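Local structure of putative RnfG subunit of electron transport complex (Thermotoga maritima, 3DCZ) at residues 104-118 and 138-150. The protein is probably the FMN-binding G subunit of the membrane-bound Rnf complex, which is thought to couple electron transfer to ion translocation. Sequence-based numbering, arbitrary orientation. Where two conformers were deposited one is given.
Sequences FIKTEDGFMLNSVRV and QRRFFPVPPEGLK. With EDO (1,2-ethanediol), chain E.
Leu113 and Val144 grip each other through both backbone amides: Leu113 N donates to Val144 O (2.9 Å) and Val144 N to Leu113 O (2.9 Å), each donor lying in the plane of the carbonyl it meets. Val144 lies between Pro143, which follows a cis peptide bond, and Pro145; neither proline has an N-H to donate, and the pairing stays a single bridge. Toward the hairpin turn, Phe111 O instead receives a CA-H...O contact from Pro146 CA (3.1 Å), while water 1 accepts from Phe111 N and donates to Pro146 O. Leu149 CD1 packs against Phe111 O, Leu113 N and the edge of the Phe104 ring. Further along the strand, Val118 N reaches Gln138 OE1 almost straight (2.9 Å, 173° at the hydrogen), from above the amide plane and not on a lone pair. Water 2 donates to that same OE1 and to Val116 O. Between the Leu113-Val144 bridge and the Gln138 bond the Phe142 ring lies with one face on the backbone, Ser115 CA standing 3.9 Å from its centroid in a CH-pi contact; its CG sits between backbone N and carbonyl carbon (chi1 60°), which turns the ring onto the strand. Replacing Phe142 by an alanine is likely to open a gap over Ser115 CA and Val116 CB, with the CH-pi contact lost. Asn114 O and Phe141 O are buried without a polar partner, whereas Asn114 ND2 is satisfied by Val31 O and Lys33 O. Asn114 and Ser115 together face Cys103 as a classic beta bulge. One antiparallel bridge, flanked by side-chain packing and the first turn of helix 146-151, thus joins 138-150 to edge strand 110-120 of the five-stranded antiparallel sheet, within the FMN-binding domain.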
loop_
_atom_site.group_PDB
_atom_site.type_symbol
_atom_site.label_atom_id
_atom_site.label_comp_id
_atom_site.label_asym_id
_atom_site.label_seq_id
_atom_site.Cartn_x
_atom_site.Cartn_y
_atom_site.Cartn_z
ATOM N N PHE A 104 -3.009 4.789 0.308
ATOM C CA PHE A 104 -4.161 4.879 -0.563
ATOM C C PHE A 104 -4.632 6.325 -0.536
ATOM O O PHE A 104 -4.657 6.961 0.506
ATOM C CB PHE A 104 -5.308 3.986 -0.076
ATOM C CG PHE A 104 -4.992 2.525 -0.133
ATOM C CD1 PHE A 104 -4.294 1.883 0.895
ATOM C CD2 PHE A 104 -5.419 1.766 -1.209
ATOM C CE1 PHE A 104 -3.962 0.524 0.807
ATOM C CE2 PHE A 104 -5.134 0.374 -1.260
ATOM C CZ PHE A 104 -4.392 -0.233 -0.240
ATOM N N ILE A 105 -5.045 6.816 -1.677
ATOM C CA ILE A 105 -5.552 8.174 -1.789
ATOM C C ILE A 105 -7.000 8.130 -2.236
ATOM O O ILE A 105 -7.359 7.482 -3.217
ATOM C CB ILE A 105 -4.690 9.015 -2.734
ATOM C CG1 ILE A 105 -3.278 9.121 -2.129
ATOM C CG2 ILE A 105 -5.315 10.409 -2.979
ATOM C CD1 ILE A 105 -2.219 9.653 -3.063
ATOM N N LYS A 106 -7.829 8.891 -1.530
ATOM C CA LYS A 106 -9.247 8.909 -1.780
ATOM C C LYS A 106 -9.528 9.617 -3.077
ATOM O O LYS A 106 -9.056 10.733 -3.338
ATOM C CB LYS A 106 -10.011 9.603 -0.639
ATOM C CG LYS A 106 -11.514 9.582 -0.810
ATOM C CD LYS A 106 -12.114 8.221 -0.480
ATOM C CE LYS A 106 -13.568 8.137 -0.991
ATOM N NZ LYS A 106 -13.912 6.823 -1.602
ATOM N N THR A 107 -10.360 8.931 -3.866
ATOM C CA THR A 107 -10.859 9.353 -5.154
ATOM C C THR A 107 -12.394 9.433 -5.119
ATOM O O THR A 107 -13.059 8.879 -4.224
ATOM C CB THR A 107 -10.479 8.312 -6.229
ATOM O OG1 THR A 107 -10.704 6.988 -5.705
ATOM C CG2 THR A 107 -9.016 8.466 -6.578
ATOM N N GLU A 108 -12.947 10.080 -6.126
ATOM C CA GLU A 108 -14.404 10.192 -6.319
ATOM C C GLU A 108 -15.228 8.983 -5.839
ATOM O O GLU A 108 -16.089 9.118 -4.961
ATOM C CB GLU A 108 -14.691 10.441 -7.797
ATOM N N ASP A 109 -14.962 7.801 -6.403
ATOM C CA ASP A 109 -15.786 6.612 -6.112
ATOM C C ASP A 109 -15.034 5.484 -5.379
ATOM O O ASP A 109 -15.556 4.370 -5.253
ATOM C CB ASP A 109 -16.415 6.065 -7.407
ATOM C CG ASP A 109 -17.472 6.997 -7.997
ATOM O OD1 ASP A 109 -18.149 7.724 -7.231
ATOM O OD2 ASP A 109 -17.629 6.999 -9.240
ATOM N N GLY A 110 -13.825 5.757 -4.885
ATOM C CA GLY A 110 -13.102 4.742 -4.133
ATOM C C GLY A 110 -11.760 5.267 -3.674
ATOM O O GLY A 110 -11.677 6.278 -2.999
ATOM N N PHE A 111 -10.722 4.564 -4.050
ATOM C CA PHE A 111 -9.402 4.894 -3.627
ATOM C C PHE A 111 -8.486 4.500 -4.749
ATOM O O PHE A 111 -8.805 3.614 -5.540
ATOM C CB PHE A 111 -8.995 4.074 -2.387
ATOM C CG PHE A 111 -9.693 4.461 -1.118
ATOM C CD1 PHE A 111 -9.150 5.426 -0.308
ATOM C CD2 PHE A 111 -10.897 3.847 -0.727
ATOM C CE1 PHE A 111 -9.778 5.803 0.847
ATOM C CE2 PHE A 111 -11.506 4.212 0.427
ATOM C CZ PHE A 111 -10.955 5.185 1.217
HETATM N N MSE A 112 -7.334 5.156 -4.790
HETATM C CA MSE A 112 -6.238 4.686 -5.620
HETATM C C MSE A 112 -5.100 4.250 -4.705
HETATM O O MSE A 112 -4.964 4.731 -3.588
HETATM C CB MSE A 112 -5.782 5.746 -6.630
HETATM C CG MSE A 112 -4.974 6.838 -6.040
HETATM SE SE MSE A 112 -4.445 8.115 -7.342
HETATM C CE MSE A 112 -6.138 8.808 -7.814
ATOM N N LEU A 113 -4.352 3.250 -5.152
ATOM C CA LEU A 113 -3.148 2.791 -4.462
ATOM C C LEU A 113 -1.959 3.631 -4.929
ATOM O O LEU A 113 -1.571 3.575 -6.111
ATOM C CB LEU A 113 -2.859 1.308 -4.738
ATOM C CG LEU A 113 -1.571 0.769 -4.151
ATOM C CD1 LEU A 113 -1.507 0.957 -2.603
ATOM C CD2 LEU A 113 -1.387 -0.725 -4.480
ATOM N N ASN A 114 -1.420 4.464 -4.032
ATOM C CA ASN A 114 -0.310 5.348 -4.401
ATOM C C ASN A 114 1.021 4.649 -4.390
ATOM O O ASN A 114 1.815 4.843 -5.293
ATOM C CB ASN A 114 -0.260 6.538 -3.445
ATOM C CG ASN A 114 0.799 7.578 -3.820
ATOM O OD1 ASN A 114 0.624 8.292 -4.822
ATOM N ND2 ASN A 114 1.886 7.704 -3.004
ATOM N N SER A 115 1.306 3.914 -3.312
ATOM C CA SER A 115 2.633 3.355 -3.106
ATOM C C SER A 115 2.639 2.304 -2.048
ATOM O O SER A 115 1.724 2.202 -1.255
ATOM C CB SER A 115 3.638 4.461 -2.781
ATOM O OG SER A 115 4.964 4.023 -2.628
ATOM N N VAL A 116 3.672 1.498 -2.071
ATOM C CA VAL A 116 3.806 0.334 -1.210
ATOM C C VAL A 116 5.259 0.198 -0.805
ATOM O O VAL A 116 6.155 0.455 -1.630
ATOM C CB VAL A 116 3.438 -0.972 -2.002
ATOM C CG1 VAL A 116 3.583 -2.194 -1.134
ATOM C CG2 VAL A 116 2.059 -0.861 -2.612
ATOM N N ARG A 117 5.500 -0.239 0.432
ATOM C CA ARG A 117 6.853 -0.591 0.883
ATOM C C ARG A 117 6.737 -1.819 1.764
ATOM O O ARG A 117 6.045 -1.773 2.776
ATOM C CB ARG A 117 7.476 0.558 1.678
ATOM C CG ARG A 117 8.817 0.218 2.334
ATOM C CD ARG A 117 9.958 0.281 1.346
ATOM N NE ARG A 117 10.723 1.524 1.504
ATOM C CZ ARG A 117 11.381 2.150 0.533
ATOM N NH1 ARG A 117 11.365 1.699 -0.724
ATOM N NH2 ARG A 117 12.035 3.274 0.823
ATOM N N VAL A 118 7.432 -2.881 1.396
ATOM C CA VAL A 118 7.434 -4.113 2.160
ATOM C C VAL A 118 8.622 -4.009 3.091
ATOM O O VAL A 118 9.756 -3.770 2.633
ATOM C CB VAL A 118 7.556 -5.351 1.199
ATOM C CG1 VAL A 118 7.480 -6.619 1.996
ATOM C CG2 VAL A 118 6.444 -5.323 0.151
ATOM N N GLN A 138 9.433 -3.870 -6.188
ATOM C CA GLN A 138 8.262 -3.369 -5.476
ATOM C C GLN A 138 7.484 -2.319 -6.284
ATOM O O GLN A 138 6.277 -2.136 -6.080
ATOM C CB GLN A 138 8.629 -2.838 -4.084
ATOM C CG GLN A 138 8.979 -3.980 -3.100
ATOM C CD GLN A 138 9.466 -3.491 -1.743
ATOM O OE1 GLN A 138 8.892 -2.592 -1.142
ATOM N NE2 GLN A 138 10.538 -4.112 -1.254
ATOM N N ARG A 139 8.154 -1.625 -7.208
ATOM C CA ARG A 139 7.474 -0.610 -8.027
ATOM C C ARG A 139 6.510 -1.249 -9.022
ATOM O O ARG A 139 5.712 -0.572 -9.601
ATOM C CB ARG A 139 8.475 0.311 -8.759
ATOM C CG ARG A 139 9.173 1.271 -7.844
ATOM C CD ARG A 139 10.199 2.196 -8.534
ATOM N NE ARG A 139 11.027 2.797 -7.492
ATOM C CZ ARG A 139 10.624 3.771 -6.673
ATOM N NH1 ARG A 139 9.460 4.357 -6.832
ATOM N NH2 ARG A 139 11.414 4.183 -5.710
ATOM N N ARG A 140 6.597 -2.564 -9.209
ATOM C CA ARG A 140 5.623 -3.269 -10.046
ATOM C C ARG A 140 4.220 -3.228 -9.421
ATOM O O ARG A 140 3.232 -3.448 -10.130
ATOM C CB ARG A 140 6.036 -4.735 -10.274
ATOM C CG ARG A 140 7.353 -4.933 -11.024
ATOM C CD ARG A 140 7.244 -4.403 -12.424
ATOM N NE ARG A 140 8.418 -4.699 -13.261
ATOM C CZ ARG A 140 8.603 -5.811 -13.973
ATOM N NH1 ARG A 140 7.732 -6.803 -13.960
ATOM N NH2 ARG A 140 9.700 -5.930 -14.705
ATOM N N PHE A 141 4.158 -2.918 -8.124
ATOM C CA PHE A 141 2.898 -2.987 -7.355
ATOM C C PHE A 141 2.123 -1.652 -7.296
ATOM O O PHE A 141 1.013 -1.605 -6.763
ATOM C CB PHE A 141 3.177 -3.444 -5.919
ATOM C CG PHE A 141 3.609 -4.868 -5.795
ATOM C CD1 PHE A 141 4.899 -5.240 -6.146
ATOM C CD2 PHE A 141 2.751 -5.836 -5.335
ATOM C CE1 PHE A 141 5.329 -6.560 -6.014
ATOM C CE2 PHE A 141 3.169 -7.148 -5.215
ATOM C CZ PHE A 141 4.445 -7.502 -5.546
ATOM N N PHE A 142 2.698 -0.558 -7.785
ATOM C CA PHE A 142 2.037 0.745 -7.688
ATOM C C PHE A 142 2.500 1.721 -8.750
ATOM O O PHE A 142 3.580 1.549 -9.313
ATOM C CB PHE A 142 2.307 1.357 -6.324
ATOM C CG PHE A 142 3.759 1.580 -6.052
ATOM C CD1 PHE A 142 4.384 2.763 -6.401
ATOM C CD2 PHE A 142 4.484 0.634 -5.372
ATOM C CE1 PHE A 142 5.725 2.962 -6.077
ATOM C CE2 PHE A 142 5.803 0.834 -5.068
ATOM C CZ PHE A 142 6.419 2.000 -5.411
ATOM N N PRO A 143 1.696 2.747 -9.030
ATOM C CA PRO A 143 0.374 3.030 -8.499
ATOM C C PRO A 143 -0.680 2.157 -9.216
ATOM O O PRO A 143 -0.415 1.631 -10.316
ATOM C CB PRO A 143 0.189 4.512 -8.813
ATOM C CG PRO A 143 0.952 4.723 -10.056
ATOM C CD PRO A 143 2.086 3.746 -10.039
ATOM N N VAL A 144 -1.867 2.054 -8.620
ATOM C CA VAL A 144 -3.002 1.364 -9.230
ATOM C C VAL A 144 -4.219 2.272 -9.112
ATOM O O VAL A 144 -4.537 2.768 -8.011
ATOM C CB VAL A 144 -3.270 -0.014 -8.573
ATOM C CG1 VAL A 144 -4.560 -0.646 -9.149
ATOM C CG2 VAL A 144 -2.031 -1.004 -8.743
ATOM N N PRO A 145 -4.916 2.521 -10.234
ATOM C CA PRO A 145 -6.055 3.432 -10.184
ATOM C C PRO A 145 -7.284 2.752 -9.539
ATOM O O PRO A 145 -7.295 1.547 -9.295
ATOM C CB PRO A 145 -6.281 3.772 -11.649
ATOM C CG PRO A 145 -5.764 2.593 -12.405
ATOM C CD PRO A 145 -4.682 1.979 -11.587
ATOM N N PRO A 146 -8.313 3.542 -9.206
ATOM C CA PRO A 146 -9.450 2.984 -8.537
ATOM C C PRO A 146 -10.115 1.775 -9.207
ATOM O O PRO A 146 -10.475 0.848 -8.494
ATOM C CB PRO A 146 -10.427 4.156 -8.467
ATOM C CG PRO A 146 -9.610 5.351 -8.592
ATOM C CD PRO A 146 -8.449 4.997 -9.418
ATOM N N GLU A 147 -10.191 1.771 -10.526
ATOM C CA GLU A 147 -10.811 0.661 -11.261
ATOM C C GLU A 147 -9.991 -0.631 -11.114
ATOM O O GLU A 147 -10.570 -1.723 -11.010
ATOM C CB GLU A 147 -11.006 1.036 -12.718
ATOM C CG GLU A 147 -9.754 1.493 -13.426
ATOM C CD GLU A 147 -9.457 3.020 -13.409
ATOM O OE1 GLU A 147 -9.796 3.791 -12.437
ATOM O OE2 GLU A 147 -8.834 3.431 -14.423
ATOM N N GLY A 148 -8.664 -0.503 -11.003
ATOM C CA GLY A 148 -7.814 -1.644 -10.670
ATOM C C GLY A 148 -8.075 -2.225 -9.306
ATOM O O GLY A 148 -8.146 -3.440 -9.152
ATOM N N LEU A 149 -8.199 -1.370 -8.284
ATOM C CA LEU A 149 -8.487 -1.859 -6.935
ATOM C C LEU A 149 -9.891 -2.458 -6.832
ATOM O O LEU A 149 -10.094 -3.436 -6.085
ATOM C CB LEU A 149 -8.320 -0.717 -5.913
ATOM C CG LEU A 149 -6.895 -0.281 -5.672
ATOM C CD1 LEU A 149 -6.919 0.870 -4.638
ATOM C CD2 LEU A 149 -6.077 -1.433 -5.136
ATOM N N LYS A 150 -10.836 -1.903 -7.595
ATOM C CA LYS A 150 -12.204 -2.411 -7.598
ATOM C C LYS A 150 -12.231 -3.785 -8.240
ATOM O O LYS A 150 -13.031 -4.634 -7.841
ATOM C CB LYS A 150 -13.147 -1.459 -8.325
ATOM C CG LYS A 150 -13.387 -0.220 -7.529
ATOM C CD LYS A 150 -14.195 0.844 -8.295
ATOM C CE LYS A 150 -14.094 2.231 -7.608
ATOM N NZ LYS A 150 -14.584 3.290 -8.555
HETATM C C1 EDO E . 8.557 7.671 -5.412
HETATM O O1 EDO E . 7.971 6.386 -5.412
HETATM C C2 EDO E . 9.699 7.724 -4.425
HETATM O O2 EDO E . 10.842 7.007 -4.900
HETATM O O HOH W 1 -11.565 2.169 -5.774
HETATM O O HOH W 2 8.807 0.082 -2.231
#